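Local coordinates for protein GH127 beta-L-arabinofuranoside (Geobacillus stearothermophilus, PDB 4QK0) that probably hydrolyses beta-L-arabinofuranosides to release L-arabinose, as a family 127 glycoside hydrolase, at residues Val105-Gly110 with Lys160-Asp165; Ala339-Thr344 with Asp358-Ala363. All blocks are in the same frame, centred on the assembly; numbering follows the deposited sequence.

Interaction 1: Val105-Gly110 with Lys160-Asp165; sequences VIELLG and KRRFLD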
ATOM      1  N   VAL A 105     -28.113  33.965   8.355  1.00 26.19           N
ATOM      2  CA  VAL A 105     -26.870  33.660   7.678  1.00 24.77           C
ATOM      3  C   VAL A 105     -26.944  34.228   6.290  1.00 22.50           C
ATOM      4  O   VAL A 105     -26.009  34.843   5.804  1.00 21.62           O
ATOM      5  CB  VAL A 105     -26.628  32.129   7.593  1.00 28.41           C
ATOM      6  CG1 VAL A 105     -25.462  31.789   6.673  1.00 28.25           C
ATOM      7  CG2 VAL A 105     -26.400  31.553   8.982  1.00 29.82           C
ATOM      8  N   ILE A 106     -28.087  34.060   5.652  1.00 24.47           N
ATOM      9  CA  ILE A 106     -28.260  34.539   4.293  1.00 26.01           C
ATOM     10  C   ILE A 106     -28.097  36.038   4.214  1.00 28.21           C
ATOM     11  O   ILE A 106     -27.455  36.555   3.284  1.00 29.76           O
ATOM     12  CB  ILE A 106     -29.623  34.068   3.737  1.00 28.50           C
ATOM     13  CG1 ILE A 106     -29.574  32.580   3.444  1.00 28.47           C
ATOM     14  CG2 ILE A 106     -29.980  34.810   2.463  1.00 30.57           C
ATOM     15  CD1 ILE A 106     -30.918  31.910   3.273  1.00 29.26           C
ATOM     16  N   GLU A 107     -28.647  36.766   5.191  1.00 28.38           N
ATOM     17  CA  GLU A 107     -28.526  38.246   5.159  1.00 30.74           C
ATOM     18  C   GLU A 107     -27.090  38.656   5.385  1.00 30.88           C
ATOM     19  O   GLU A 107     -26.598  39.604   4.784  1.00 31.32           O
ATOM     20  CB  GLU A 107     -29.469  38.904   6.174  1.00 36.52           C
ATOM     21  CG  GLU A 107     -30.987  38.820   5.836  1.00 42.50           C
ATOM     22  CD  GLU A 107     -31.390  39.410   4.465  1.00 49.18           C
ATOM     23  OE1 GLU A 107     -30.745  40.382   3.984  1.00 66.31           O
ATOM     24  OE2 GLU A 107     -32.372  38.934   3.853  1.00 57.33           O
ATOM     25  N   LEU A 108     -26.401  37.888   6.225  1.00 32.95           N
ATOM     26  CA  LEU A 108     -24.971  38.075   6.429  1.00 33.94           C
ATOM     27  C   LEU A 108     -24.182  37.848   5.152  1.00 28.43           C
ATOM     28  O   LEU A 108     -23.339  38.660   4.771  1.00 29.80           O
ATOM     29  CB  LEU A 108     -24.469  37.163   7.534  1.00 36.07           C
ATOM     30  CG  LEU A 108     -22.964  37.150   7.757  1.00 37.13           C
ATOM     31  CD1 LEU A 108     -22.439  38.519   8.098  1.00 40.48           C
ATOM     32  CD2 LEU A 108     -22.645  36.178   8.892  1.00 39.30           C
ATOM     33  N   LEU A 109     -24.468  36.777   4.449  1.00 26.75           N
ATOM     34  CA  LEU A 109     -23.833  36.612   3.143  1.00 29.52           C
ATOM     35  C   LEU A 109     -24.081  37.829   2.259  1.00 28.48           C
ATOM     36  O   LEU A 109     -23.149  38.326   1.617  1.00 27.80           O
ATOM     37  CB  LEU A 109     -24.349  35.368   2.423  1.00 29.42           C
ATOM     38  CG  LEU A 109     -24.122  34.048   3.140  1.00 30.66           C
ATOM     39  CD1 LEU A 109     -24.673  32.888   2.323  1.00 31.04           C
ATOM     40  CD2 LEU A 109     -22.655  33.799   3.416  1.00 34.37           C
ATOM     41  N   GLY A 110     -25.349  38.277   2.197  1.00 29.29           N
ATOM     42  CA  GLY A 110     -25.711  39.473   1.410  1.00 29.86           C
ATOM     43  C   GLY A 110     -24.913  40.704   1.816  1.00 29.53           C
ATOM     44  O   GLY A 110     -24.476  41.471   0.956  1.00 32.07           O
ATOM     45  N   LYS A 160     -38.464  31.662  -0.514  1.00 38.04           N
ATOM     46  CA  LYS A 160     -37.697  32.891  -0.303  1.00 39.17           C
ATOM     47  C   LYS A 160     -36.534  33.019  -1.268  1.00 34.31           C
ATOM     48  O   LYS A 160     -35.636  32.202  -1.257  1.00 35.32           O
ATOM     49  CB  LYS A 160     -37.189  32.964   1.151  1.00 41.90           C
ATOM     50  CG  LYS A 160     -38.314  32.948   2.163  1.00 39.88           C
ATOM     51  CD  LYS A 160     -37.789  32.871   3.571  1.00 37.27           C
ATOM     52  CE  LYS A 160     -38.953  32.870   4.536  1.00 38.39           C
ATOM     53  NZ  LYS A 160     -38.479  32.459   5.884  1.00 41.17           N
ATOM     54  N   ARG A 161     -36.521  34.127  -1.990  1.00 32.70           N
ATOM     55  CA  ARG A 161     -35.669  34.387  -3.122  1.00 34.98           C
ATOM     56  C   ARG A 161     -34.398  35.142  -2.798  1.00 29.41           C
ATOM     57  O   ARG A 161     -33.542  35.326  -3.671  1.00 26.24           O
ATOM     58  CB  ARG A 161     -36.424  35.428  -4.024  1.00 44.46           C
ATOM     59  CG  ARG A 161     -37.126  34.975  -5.272  1.00 55.37           C
ATOM     60  CD  ARG A 161     -37.168  36.073  -6.324  1.00 62.15           C
ATOM     61  NE  ARG A 161     -37.102  35.414  -7.626  1.00 74.53           N
ATOM     62  CZ  ARG A 161     -35.976  35.152  -8.287  1.00 77.97           C
ATOM     63  NH1 ARG A 161     -34.814  35.553  -7.804  1.00 87.27           N
ATOM     64  NH2 ARG A 161     -36.009  34.500  -9.446  1.00 73.93           N
ATOM     65  N   ARG A 162     -34.334  35.709  -1.616  1.00 27.09           N
ATOM     66  CA  ARG A 162     -33.199  36.536  -1.243  1.00 30.98           C
ATOM     67  C   ARG A 162     -31.825  35.870  -1.565  1.00 27.93           C
ATOM     68  O   ARG A 162     -30.950  36.475  -2.180  1.00 25.74           O
ATOM     69  CB  ARG A 162     -33.324  36.848   0.252  1.00 35.15           C
ATOM     70  CG  ARG A 162     -32.221  37.690   0.818  1.00 37.25           C
ATOM     71  CD  ARG A 162     -32.366  39.150   0.459  1.00 42.03           C
ATOM     72  NE  ARG A 162     -31.244  39.828   1.108  1.00 48.61           N
ATOM     73  CZ  ARG A 162     -30.225  40.437   0.493  1.00 49.71           C
ATOM     74  NH1 ARG A 162     -30.158  40.536  -0.823  1.00 48.02           N
ATOM     75  NH2 ARG A 162     -29.260  40.974   1.226  1.00 56.00           N
ATOM     76  N   PHE A 163     -31.672  34.607  -1.180  1.00 28.24           N
ATOM     77  CA  PHE A 163     -30.372  33.924  -1.322  1.00 28.93           C
ATOM     78  C   PHE A 163     -30.156  33.705  -2.817  1.00 26.52           C
ATOM     79  O   PHE A 163     -29.093  33.979  -3.368  1.00 25.55           O
ATOM     80  CB  PHE A 163     -30.404  32.627  -0.502  1.00 29.10           C
ATOM     81  CG  PHE A 163     -29.053  31.905  -0.348  1.00 30.47           C
ATOM     82  CD1 PHE A 163     -27.840  32.461  -0.761  1.00 27.86           C
ATOM     83  CD2 PHE A 163     -29.028  30.637   0.271  1.00 27.39           C
ATOM     84  CE1 PHE A 163     -26.642  31.756  -0.576  1.00 29.59           C
ATOM     85  CE2 PHE A 163     -27.852  29.951   0.437  1.00 27.22           C
ATOM     86  CZ  PHE A 163     -26.648  30.509   0.022  1.00 25.69           C
ATOM     87  N   LEU A 164     -31.207  33.278  -3.486  1.00 29.26           N
ATOM     88  CA  LEU A 164     -31.155  33.155  -4.944  1.00 32.20           C
ATOM     89  C   LEU A 164     -30.746  34.438  -5.670  1.00 32.19           C
ATOM     90  O   LEU A 164     -29.921  34.387  -6.584  1.00 29.77           O
ATOM     91  CB  LEU A 164     -32.505  32.680  -5.477  1.00 35.17           C
ATOM     92  CG  LEU A 164     -32.533  32.304  -6.963  1.00 37.00           C
ATOM     93  CD1 LEU A 164     -31.607  31.127  -7.173  1.00 37.33           C
ATOM     94  CD2 LEU A 164     -33.942  31.952  -7.386  1.00 36.74           C
ATOM     95  N   ASP A 165     -31.263  35.589  -5.208  1.00 31.97           N
ATOM     96  CA  ASP A 165     -30.898  36.872  -5.798  1.00 33.80           C
ATOM     97  C   ASP A 165     -29.439  37.198  -5.618  1.00 29.89           C
ATOM     98  O   ASP A 165     -28.774  37.629  -6.532  1.00 31.95           O
ATOM     99  CB  ASP A 165     -31.774  37.996  -5.217  1.00 37.43           C
ATOM    100  CG  ASP A 165     -33.229  37.938  -5.737  1.00 41.36           C
ATOM    101  OD1 ASP A 165     -33.434  37.461  -6.869  1.00 44.27           O
ATOM    102  OD2 ASP A 165     -34.167  38.343  -5.010  1.00 44.40           O
TER

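Interaction 2: Ala339-Thr344 with Asp358-Ala363; sequences ALVFWT and DVMERA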
ATOM      1  N   ALA A 339     -21.074  11.707  -4.547  1.00 25.62           N
ATOM      2  CA  ALA A 339     -20.990  12.293  -5.901  1.00 25.10           C
ATOM      3  C   ALA A 339     -21.450  11.288  -6.969  1.00 25.15           C
ATOM      4  O   ALA A 339     -22.045  11.666  -7.976  1.00 24.29           O
ATOM      5  CB  ALA A 339     -19.584  12.718  -6.206  1.00 23.74           C
ATOM      6  N   LEU A 340     -21.209  10.004  -6.736  1.00 24.65           N
ATOM      7  CA  LEU A 340     -21.679   9.014  -7.687  1.00 24.16           C
ATOM      8  C   LEU A 340     -23.204   9.020  -7.723  1.00 25.30           C
ATOM      9  O   LEU A 340     -23.820   8.898  -8.766  1.00 22.62           O
ATOM     10  CB  LEU A 340     -21.146   7.664  -7.336  1.00 23.36           C
ATOM     11  CG  LEU A 340     -21.556   6.428  -8.120  1.00 25.24           C
ATOM     12  CD1 LEU A 340     -21.239   6.590  -9.604  1.00 26.75           C
ATOM     13  CD2 LEU A 340     -20.843   5.214  -7.555  1.00 25.04           C
ATOM     14  N   VAL A 341     -23.820   9.162  -6.574  1.00 29.19           N
ATOM     15  CA  VAL A 341     -25.269   9.233  -6.547  1.00 30.10           C
ATOM     16  C   VAL A 341     -25.774  10.420  -7.410  1.00 27.98           C
ATOM     17  O   VAL A 341     -26.715  10.257  -8.193  1.00 27.27           O
ATOM     18  CB  VAL A 341     -25.793   9.371  -5.127  1.00 33.14           C
ATOM     19  CG1 VAL A 341     -27.313   9.626  -5.131  1.00 31.72           C
ATOM     20  CG2 VAL A 341     -25.483   8.099  -4.331  1.00 30.06           C
ATOM     21  N   PHE A 342     -25.165  11.583  -7.251  1.00 25.06           N
ATOM     22  CA  PHE A 342     -25.548  12.759  -8.042  1.00 27.78           C
ATOM     23  C   PHE A 342     -25.418  12.444  -9.539  1.00 26.78           C
ATOM     24  O   PHE A 342     -26.288  12.809 -10.325  1.00 26.63           O
ATOM     25  CB  PHE A 342     -24.713  14.005  -7.757  1.00 28.24           C
ATOM     26  CG  PHE A 342     -24.743  14.491  -6.325  1.00 29.43           C
ATOM     27  CD1 PHE A 342     -25.851  14.308  -5.507  1.00 29.11           C
ATOM     28  CD2 PHE A 342     -23.644  15.161  -5.802  1.00 32.70           C
ATOM     29  CE1 PHE A 342     -25.856  14.784  -4.190  1.00 32.22           C
ATOM     30  CE2 PHE A 342     -23.648  15.656  -4.477  1.00 33.05           C
ATOM     31  CZ  PHE A 342     -24.766  15.470  -3.678  1.00 30.84           C
ATOM     32  N   TRP A 343     -24.322  11.815  -9.917  1.00 23.79           N
ATOM     33  CA  TRP A 343     -24.073  11.484 -11.304  1.00 24.43           C
ATOM     34  C   TRP A 343     -25.170  10.585 -11.838  1.00 26.92           C
ATOM     35  O   TRP A 343     -25.713  10.859 -12.910  1.00 26.92           O
ATOM     36  CB  TRP A 343     -22.757  10.791 -11.437  1.00 24.65           C
ATOM     37  CG  TRP A 343     -22.338  10.543 -12.822  1.00 28.13           C
ATOM     38  CD1 TRP A 343     -22.772  11.188 -13.947  1.00 29.28           C
ATOM     39  CD2 TRP A 343     -21.325   9.631 -13.259  1.00 26.94           C
ATOM     40  NE1 TRP A 343     -22.096  10.727 -15.037  1.00 28.25           N
ATOM     41  CE2 TRP A 343     -21.193   9.785 -14.654  1.00 26.40           C
ATOM     42  CE3 TRP A 343     -20.489   8.729 -12.600  1.00 26.15           C
ATOM     43  CZ2 TRP A 343     -20.277   9.022 -15.427  1.00 27.44           C
ATOM     44  CZ3 TRP A 343     -19.579   7.972 -13.359  1.00 27.00           C
ATOM     45  CH2 TRP A 343     -19.470   8.131 -14.753  1.00 24.39           C
ATOM     46  N   THR A 344     -25.545   9.566 -11.078  1.00 25.63           N
ATOM     47  CA  THR A 344     -26.529   8.618 -11.557  1.00 29.34           C
ATOM     48  C   THR A 344     -27.855   9.313 -11.872  1.00 31.85           C
ATOM     49  O   THR A 344     -28.563   8.957 -12.802  1.00 33.17           O
ATOM     50  CB  THR A 344     -26.812   7.481 -10.551  1.00 31.05           C
ATOM     51  OG1 THR A 344     -27.255   8.035  -9.301  1.00 29.57           O
ATOM     52  CG2 THR A 344     -25.545   6.658 -10.301  1.00 32.59           C
ATOM     53  N   ASP A 358     -29.457   1.190 -10.432  1.00 26.55           N
ATOM     54  CA  ASP A 358     -28.860   0.060  -9.730  1.00 28.83           C
ATOM     55  C   ASP A 358     -27.622   0.524  -8.996  1.00 23.47           C
ATOM     56  O   ASP A 358     -27.495   0.262  -7.794  1.00 21.84           O
ATOM     57  CB  ASP A 358     -28.517  -1.086 -10.669  1.00 28.15           C
ATOM     58  CG  ASP A 358     -29.758  -1.846 -11.147  1.00 31.21           C
ATOM     59  OD1 ASP A 358     -30.890  -1.739 -10.540  1.00 32.10           O
ATOM     60  OD2 ASP A 358     -29.586  -2.607 -12.126  1.00 25.76           O
ATOM     61  N   VAL A 359     -26.809   1.317  -9.657  1.00 21.37           N
ATOM     62  CA  VAL A 359     -25.643   1.931  -9.034  1.00 20.80           C
ATOM     63  C   VAL A 359     -26.011   2.940  -7.970  1.00 25.44           C
ATOM     64  O   VAL A 359     -25.398   2.975  -6.870  1.00 24.53           O
ATOM     65  CB  VAL A 359     -24.723   2.536 -10.076  1.00 20.84           C
ATOM     66  CG1 VAL A 359     -23.588   3.305  -9.462  1.00 21.78           C
ATOM     67  CG2 VAL A 359     -24.117   1.413 -10.887  1.00 25.05           C
HETATM   68  N   MSE A 360     -26.973   3.796  -8.272  1.00 24.39           N
HETATM   69  CA  MSE A 360     -27.427   4.764  -7.317  1.00 24.49           C
HETATM   70  C   MSE A 360     -27.774   4.028  -6.045  1.00 25.66           C
HETATM   71  O   MSE A 360     -27.418   4.475  -4.956  1.00 21.11           O
HETATM   72  CB  MSE A 360     -28.688   5.449  -7.902  1.00 27.22           C
HETATM   73  CG  MSE A 360     -29.290   6.449  -6.954  1.00 30.72           C
HETATM   74 SE   MSE A 360     -30.959   7.293  -7.607  1.00 34.84          SE
HETATM   75  CE  MSE A 360     -30.100   8.235  -8.924  1.00 27.67           C
ATOM     76  N   GLU A 361     -28.540   2.931  -6.177  1.00 25.50           N
ATOM     77  CA  GLU A 361     -29.027   2.192  -5.023  1.00 26.05           C
ATOM     78  C   GLU A 361     -27.863   1.540  -4.285  1.00 27.66           C
ATOM     79  O   GLU A 361     -27.784   1.588  -3.049  1.00 25.76           O
ATOM     80  CB  GLU A 361     -30.034   1.163  -5.483  1.00 28.82           C
ATOM     81  CG  GLU A 361     -30.450   0.133  -4.462  1.00 29.08           C
ATOM     82  CD  GLU A 361     -31.496  -0.812  -4.999  1.00 30.18           C
ATOM     83  OE1 GLU A 361     -31.119  -1.707  -5.807  1.00 32.24           O
ATOM     84  OE2 GLU A 361     -32.700  -0.699  -4.587  1.00 26.53           O
ATOM     85  N   ARG A 362     -26.934   0.931  -5.034  1.00 24.64           N
ATOM     86  CA  ARG A 362     -25.696   0.375  -4.423  1.00 23.56           C
ATOM     87  C   ARG A 362     -24.951   1.421  -3.541  1.00 25.27           C
ATOM     88  O   ARG A 362     -24.659   1.157  -2.375  1.00 23.40           O
ATOM     89  CB  ARG A 362     -24.798  -0.134  -5.506  1.00 24.80           C
ATOM     90  CG  ARG A 362     -23.560  -0.865  -5.050  1.00 25.95           C
ATOM     91  CD  ARG A 362     -22.674  -1.248  -6.222  1.00 25.40           C
ATOM     92  NE  ARG A 362     -23.233  -2.296  -7.052  1.00 27.68           N
ATOM     93  CZ  ARG A 362     -23.390  -3.562  -6.677  1.00 38.30           C
ATOM     94  NH1 ARG A 362     -22.991  -4.007  -5.466  1.00 42.73           N
ATOM     95  NH2 ARG A 362     -23.905  -4.434  -7.522  1.00 39.94           N
ATOM     96  N   ALA A 363     -24.737   2.611  -4.059  1.00 22.67           N
ATOM     97  CA  ALA A 363     -24.085   3.650  -3.278  1.00 25.77           C
ATOM     98  C   ALA A 363     -24.886   4.101  -2.074  1.00 26.47           C
ATOM     99  O   ALA A 363     -24.345   4.276  -0.952  1.00 28.43           O
ATOM    100  CB  ALA A 363     -23.720   4.835  -4.117  1.00 23.42           C
TER

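Interaction 1: Val105-Gly110 with Lys160-Asp165
Ile106 and Phe163 make the tight, apolar half of this contact, their side chains crossing at about a right angle where the two backbones come nearest. Ile106 CG2 rests 3.7 Å from Phe163 CB, while CG1 and CD1 of the isoleucine reach the CG-CD2 side of the ring. Next to them, Leu109 CD1 lies 3.7 Å from Phe163 CE1. With its CG anti to the backbone N (chi1 -170°), Phe163 points its ring across helix 96-112, against Ile106 and Leu109; these branched residues, one helical turn apart, suit the buried seam because each offers methyl groups to it. The outer side is looser and polar. There Arg162, bent at chi2 (77°), forms a side-on salt bridge with Glu107: NE donates to OE1 at 3.0 Å and NH2 to the same oxygen at 3.2 Å, both from one face of the carboxylate, and NE also makes a weak bond to OE2. An alanine in place of Glu107 would probably leave the Arg162 guanidinium without its carboxylate mate and free to swing toward solvent. Gly110, with no side chain, leaves room for Arg162 NH2, 3.9 Å from its CA. Phe163 also touches Ala150 and Ala151 of helix 140-158 and, like Leu109, Leu83 of helix 76-92; the seam thus continues into the helical catalytic domain to which helices 96-112 and 162-177 belong.

Interaction 2: Ala339-Thr344 with Asp358-Ala363
Segments 339-344 and 358-363 run nearly antiparallel, their helix axes 158° apart in direction and 8.8 Å at closest approach, with Val341 facing Met360 where the CA atoms are nearest. Helices 334-350 and 354-365, consecutive in the chain, thus form an antiparallel helical hairpin, consistent with the (alpha/alpha)6 barrel of the six-hairpin clan. On one flank Leu340 crosses Val359 at about a right angle, and its CD2 lies 3.8 Å from Val359 CG1. Val359 CG1 meets helix 334-350 a second time at Thr344, whose CG2 is 4.0 Å away. Valine suits this place: CG1, anti to the backbone N (chi1 174°), is carried to two residues of the facing helix at once. Further along, Val341 CG2 sits 3.7 Å from Ala363 CB, where the small alanine lets the valine come close to the helix backbone. The other flank belongs to Met360, modelled as selenomethionine. Its chain is extended to SE and then bends at chi3 (-69°), which turns CE toward Thr344, though its exact place is uncertain; CG stays 4.2 Å from Val341 CG1. Beyond these residues, Trp296 of helix 286-302 touches both Thr344 and Val359. No hydrogen bond or salt bridge joins the two segments, so their attachment rests on the fit of methyl and methylene groups, with burial away from water probably its main source of stability.

Both contacts join pairs of helices within the GH127 catalytic domain, which belongs to the six-hairpin clan, and they follow one another along the chain, interaction 1 closing before interaction 2 opens. Their centres are 31 Å apart and their nearest atoms about 15 Å, with no touch between them. Interaction 1 ties helices 96-112 and 162-177 about 27 Å from the chain centre, whereas interaction 2 pairs the consecutive helices 334-350 and 354-365 only 6 Å from it. There Asp358 and Glu361 form salt bridges to Arg486 on strand 479-486, linking the helical domain to the beta-rich part. One contact thus lies at the periphery of the helical domain, the other where it meets the beta-rich part.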